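B-129 (Sulfolobus virus 1, PDB 2WBT) probably binds DNA through two C2H2-type zinc fingers and is essential for the function of this hyperthermophilic archaeal virus. Local coordinates at residues E98-K108 with T113-H124. Sequence-based numbering, arbitrary orientation.
Sequences EHTKVCPVCKK and TDSALDHVCKKH. With ZN (zinc ion), chain D; ZN (zinc ion), chain C.
A trans chi1 of 170° swings SG of Cys103 toward the helix, whereas Cys106 (chi1 80°) tucks its SG between N and the carbonyl carbon, and the two thiolates converge on one zinc ion with His119 from the helix and His124 from just beyond its C-terminal end. Soft sulfur and imidazole nitrogen suit this metal: Cys103 SG lies 2.3 Å from the zinc and His119 NE2 2.0 Å. Each histidine binds through NE2, the nitrogen farther from the backbone, so the rings reach across to the loop. Backbone N-H groups probably temper the thiolate charge, as Val105 N donates to Cys103 SG (3.5 Å). The other ring nitrogen, His119 ND1, donates to a water 2.9 Å away that, in one conformer of Lys108, also accepts from NZ; this may help steady the ring. Val105 is branched and apolar, and its CB lies over one face of the His124 ring, 3.8 Å from the centroid, a CH-pi contact. Val120 CG2 sits 4.0 Å from Cys103 CB, an apolar methyl beside the ligand. At the helix start, threonine serves twice: Thr113 OG1 donates to Glu98 O (3.2 Å), tilted 34° from the carbonyl plane, while its methyl faces the 99-101 backbone. Glu98 itself gives OE1 to the other zinc ion, completed by Cys77, Cys80 and His93, so this bond ties one finger to the next. The arrangement is a Cys2His2 zinc finger, its CxxC turn clasped to helix 113-122; Tyr62 of helix 60-72 touches Pro104 and Val105, and the short connection after Glu98 leads from helix 87-96 of the first finger into the second.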
loop_
_atom_site.group_PDB
_atom_site.type_symbol
_atom_site.label_atom_id
_atom_site.label_comp_id
_atom_site.label_asym_id
_atom_site.label_seq_id
_atom_site.Cartn_x
_atom_site.Cartn_y
_atom_site.Cartn_z
ATOM N N GLU A 98 -24.677 5.039 -1.431
ATOM C CA GLU A 98 -23.742 3.909 -1.501
ATOM C C GLU A 98 -24.432 2.596 -1.110
ATOM O O GLU A 98 -24.790 2.405 0.054
ATOM C CB GLU A 98 -22.524 4.169 -0.605
ATOM C CG GLU A 98 -21.480 3.054 -0.602
ATOM C CD GLU A 98 -21.140 2.562 -1.998
ATOM O OE1 GLU A 98 -20.499 3.323 -2.761
ATOM O OE2 GLU A 98 -21.520 1.419 -2.331
ATOM N N HIS A 99 -24.601 1.697 -2.082
ATOM C CA HIS A 99 -25.360 0.450 -1.882
ATOM C C HIS A 99 -24.566 -0.851 -2.061
ATOM O O HIS A 99 -25.158 -1.932 -2.041
ATOM C CB HIS A 99 -26.567 0.412 -2.825
ATOM C CG HIS A 99 -27.501 1.568 -2.659
ATOM N ND1 HIS A 99 -28.148 1.838 -1.472
ATOM C CD2 HIS A 99 -27.907 2.518 -3.533
ATOM C CE1 HIS A 99 -28.906 2.909 -1.621
ATOM N NE2 HIS A 99 -28.778 3.340 -2.863
ATOM N N THR A 100 -23.248 -0.770 -2.229
ATOM C CA THR A 100 -22.441 -1.983 -2.433
ATOM C C THR A 100 -22.342 -2.825 -1.157
ATOM O O THR A 100 -22.116 -2.294 -0.069
ATOM C CB THR A 100 -21.016 -1.670 -2.934
ATOM O OG1 THR A 100 -20.368 -2.889 -3.329
ATOM C CG2 THR A 100 -20.193 -1.004 -1.851
ATOM N N LYS A 101 -22.514 -4.136 -1.308
ATOM C CA LYS A 101 -22.386 -5.078 -0.192
ATOM C C LYS A 101 -21.040 -5.798 -0.201
ATOM O O LYS A 101 -20.700 -6.472 0.765
ATOM C CB LYS A 101 -23.499 -6.128 -0.234
ATOM C CG LYS A 101 -24.901 -5.572 -0.410
ATOM C CD LYS A 101 -25.391 -4.853 0.835
ATOM C CE LYS A 101 -26.776 -4.263 0.621
ATOM N NZ LYS A 101 -26.797 -3.212 -0.432
ATOM N N VAL A 102 -20.288 -5.671 -1.293
ATOM C CA VAL A 102 -18.997 -6.348 -1.420
ATOM C C VAL A 102 -17.860 -5.393 -1.079
ATOM O O VAL A 102 -17.874 -4.226 -1.479
ATOM C CB VAL A 102 -18.772 -6.895 -2.846
ATOM C CG1 VAL A 102 -17.596 -7.857 -2.861
ATOM C CG2 VAL A 102 -20.026 -7.586 -3.363
ATOM N N CYS A 103 -16.882 -5.902 -0.339
ATOM C CA CYS A 103 -15.690 -5.128 -0.005
ATOM C C CYS A 103 -14.766 -5.053 -1.221
ATOM O O CYS A 103 -14.344 -6.100 -1.728
ATOM C CB CYS A 103 -14.964 -5.744 1.194
ATOM S SG CYS A 103 -13.324 -5.037 1.514
ATOM N N PRO A 104 -14.429 -3.816 -1.675
ATOM C CA PRO A 104 -13.640 -3.637 -2.901
ATOM C C PRO A 104 -12.249 -4.269 -2.820
ATOM O O PRO A 104 -11.589 -4.447 -3.846
ATOM C CB PRO A 104 -13.515 -2.110 -3.016
ATOM C CG PRO A 104 -13.695 -1.614 -1.639
ATOM C CD PRO A 104 -14.725 -2.514 -1.046
ATOM N N VAL A 105 -11.827 -4.607 -1.604
ATOM C CA VAL A 105 -10.495 -5.136 -1.342
ATOM C C VAL A 105 -10.473 -6.668 -1.330
ATOM O O VAL A 105 -9.776 -7.287 -2.134
ATOM C CB VAL A 105 -9.953 -4.610 0.008
ATOM C CG1 VAL A 105 -8.490 -4.989 0.180
ATOM C CG2 VAL A 105 -10.125 -3.098 0.102
ATOM N N CYS A 106 -11.241 -7.267 -0.424
ATOM C CA CYS A 106 -11.206 -8.726 -0.194
ATOM C C CYS A 106 -12.357 -9.512 -0.825
ATOM O O CYS A 106 -12.292 -10.737 -0.900
ATOM C CB CYS A 106 -11.147 -9.030 1.301
ATOM S SG CYS A 106 -12.733 -8.917 2.144
ATOM N N LYS A 107 -13.409 -8.817 -1.250
ATOM C CA LYS A 107 -14.526 -9.442 -1.976
ATOM C C LYS A 107 -15.470 -10.266 -1.099
ATOM O O LYS A 107 -16.188 -11.139 -1.597
ATOM C CB LYS A 107 -14.007 -10.302 -3.136
ATOM C CG LYS A 107 -13.196 -9.519 -4.135
ATOM C CD LYS A 107 -14.103 -8.674 -5.007
ATOM C CE LYS A 107 -13.378 -7.474 -5.574
ATOM N NZ LYS A 107 -14.021 -6.981 -6.823
ATOM N N LYS A 108 -15.472 -9.956 0.191
ATOM C CA LYS A 108 -16.359 -10.587 1.155
ATOM C C LYS A 108 -17.705 -9.864 1.140
ATOM O O LYS A 108 -17.748 -8.646 0.957
ATOM C CB LYS A 108 -15.730 -10.508 2.540
ATOM C CG LYS A 108 -16.471 -11.262 3.607
ATOM C CD LYS A 108 -15.905 -10.951 4.969
ATOM C CE LYS A 108 -16.934 -11.192 6.008
ATOM N NZ LYS A 108 -16.367 -11.032 7.385
ATOM N N THR A 113 -24.599 -2.334 3.610
ATOM C CA THR A 113 -23.395 -1.632 3.154
ATOM C C THR A 113 -22.666 -0.990 4.340
ATOM O O THR A 113 -21.474 -0.693 4.251
ATOM C CB THR A 113 -23.705 -0.566 2.075
ATOM O OG1 THR A 113 -24.197 0.632 2.691
ATOM C CG2 THR A 113 -24.731 -1.084 1.082
ATOM N N ASP A 114 -23.387 -0.778 5.441
ATOM C CA ASP A 114 -22.779 -0.327 6.698
ATOM C C ASP A 114 -21.894 -1.416 7.317
ATOM O O ASP A 114 -20.873 -1.109 7.932
ATOM C CB ASP A 114 -23.854 0.112 7.698
ATOM C CG ASP A 114 -24.422 1.486 7.384
ATOM O OD1 ASP A 114 -25.648 1.590 7.163
ATOM O OD2 ASP A 114 -23.641 2.462 7.350
ATOM N N SER A 115 -22.292 -2.678 7.159
ATOM C CA SER A 115 -21.457 -3.812 7.573
ATOM C C SER A 115 -20.231 -3.931 6.667
ATOM O O SER A 115 -19.152 -4.318 7.118
ATOM C CB SER A 115 -22.251 -5.118 7.540
ATOM O OG SER A 115 -23.415 -5.031 8.341
ATOM N N ALA A 116 -20.413 -3.605 5.389
ATOM C CA ALA A 116 -19.307 -3.526 4.436
ATOM C C ALA A 116 -18.332 -2.407 4.811
ATOM O O ALA A 116 -17.120 -2.558 4.656
ATOM C CB ALA A 116 -19.837 -3.312 3.025
ATOM N N LEU A 117 -18.869 -1.287 5.299
ATOM C CA LEU A 117 -18.046 -0.159 5.760
ATOM C C LEU A 117 -17.192 -0.525 6.970
ATOM O O LEU A 117 -15.974 -0.330 6.957
ATOM C CB LEU A 117 -18.913 1.059 6.113
ATOM C CG LEU A 117 -19.361 1.988 4.982
ATOM C CD1 LEU A 117 -20.081 3.200 5.552
ATOM C CD2 LEU A 117 -18.192 2.424 4.105
ATOM N N ASP A 118 -17.839 -1.040 8.014
ATOM C CA ASP A 118 -17.143 -1.440 9.244
ATOM C C ASP A 118 -16.040 -2.443 8.938
ATOM O O ASP A 118 -14.966 -2.394 9.538
ATOM C CB ASP A 118 -18.110 -2.065 10.258
ATOM C CG ASP A 118 -19.242 -1.132 10.654
ATOM O OD1 ASP A 118 -19.118 0.096 10.450
ATOM O OD2 ASP A 118 -20.261 -1.630 11.174
ATOM N N HIS A 119 -16.315 -3.351 8.004
ATOM C CA HIS A 119 -15.333 -4.358 7.594
ATOM C C HIS A 119 -14.100 -3.734 6.941
ATOM O O HIS A 119 -12.969 -4.076 7.299
ATOM C CB HIS A 119 -15.968 -5.386 6.649
ATOM C CG HIS A 119 -14.971 -6.167 5.847
ATOM N ND1 HIS A 119 -14.339 -7.308 6.319
ATOM C CD2 HIS A 119 -14.519 -5.975 4.583
ATOM C CE1 HIS A 119 -13.530 -7.775 5.383
ATOM N NE2 HIS A 119 -13.620 -6.983 4.319
ATOM N N VAL A 120 -14.313 -2.823 5.995
ATOM C CA VAL A 120 -13.201 -2.177 5.288
ATOM C C VAL A 120 -12.349 -1.316 6.230
ATOM O O VAL A 120 -11.171 -1.074 5.967
ATOM C CB VAL A 120 -13.701 -1.335 4.090
ATOM C CG1 VAL A 120 -12.542 -0.622 3.402
ATOM C CG2 VAL A 120 -14.441 -2.216 3.097
ATOM N N CYS A 121 -12.949 -0.864 7.329
ATOM C CA CYS A 121 -12.220 -0.130 8.363
ATOM C C CYS A 121 -11.528 -1.069 9.354
ATOM O O CYS A 121 -10.374 -0.852 9.713
ATOM C CB CYS A 121 -13.168 0.798 9.125
ATOM S SG CYS A 121 -12.378 1.752 10.455
ATOM N N LYS A 122 -12.238 -2.099 9.804
ATOM C CA LYS A 122 -11.706 -3.012 10.823
ATOM C C LYS A 122 -10.607 -3.935 10.312
ATOM O O LYS A 122 -9.622 -4.160 11.012
ATOM C CB LYS A 122 -12.816 -3.870 11.421
ATOM C CG LYS A 122 -13.623 -3.174 12.503
ATOM C CD LYS A 122 -14.693 -4.085 13.112
ATOM C CE LYS A 122 -15.272 -5.097 12.119
ATOM N NZ LYS A 122 -16.595 -5.625 12.571
ATOM N N LYS A 123 -10.783 -4.483 9.111
ATOM C CA LYS A 123 -9.835 -5.468 8.576
ATOM C C LYS A 123 -8.999 -4.984 7.386
ATOM O O LYS A 123 -8.145 -5.726 6.901
ATOM C CB LYS A 123 -10.560 -6.776 8.243
ATOM C CG LYS A 123 -10.660 -7.700 9.451
ATOM C CD LYS A 123 -11.755 -8.741 9.318
ATOM C CE LYS A 123 -11.373 -9.852 8.361
ATOM N NZ LYS A 123 -12.442 -10.889 8.311
ATOM N N HIS A 124 -9.238 -3.762 6.915
ATOM C CA HIS A 124 -8.369 -3.154 5.890
ATOM C C HIS A 124 -7.859 -1.776 6.284
ATOM O O HIS A 124 -7.004 -1.198 5.601
ATOM C CB HIS A 124 -9.092 -3.105 4.549
ATOM C CG HIS A 124 -9.569 -4.445 4.093
ATOM N ND1 HIS A 124 -8.732 -5.366 3.501
ATOM C CD2 HIS A 124 -10.783 -5.036 4.173
ATOM C CE1 HIS A 124 -9.415 -6.459 3.220
ATOM N NE2 HIS A 124 -10.664 -6.286 3.616
HETATM ZN ZN ZN D . -12.517 -6.847 2.608
HETATM ZN ZN ZN C . -19.112 4.942 -2.438
HETATM O O HOH W 1 -15.637 -8.573 8.543
#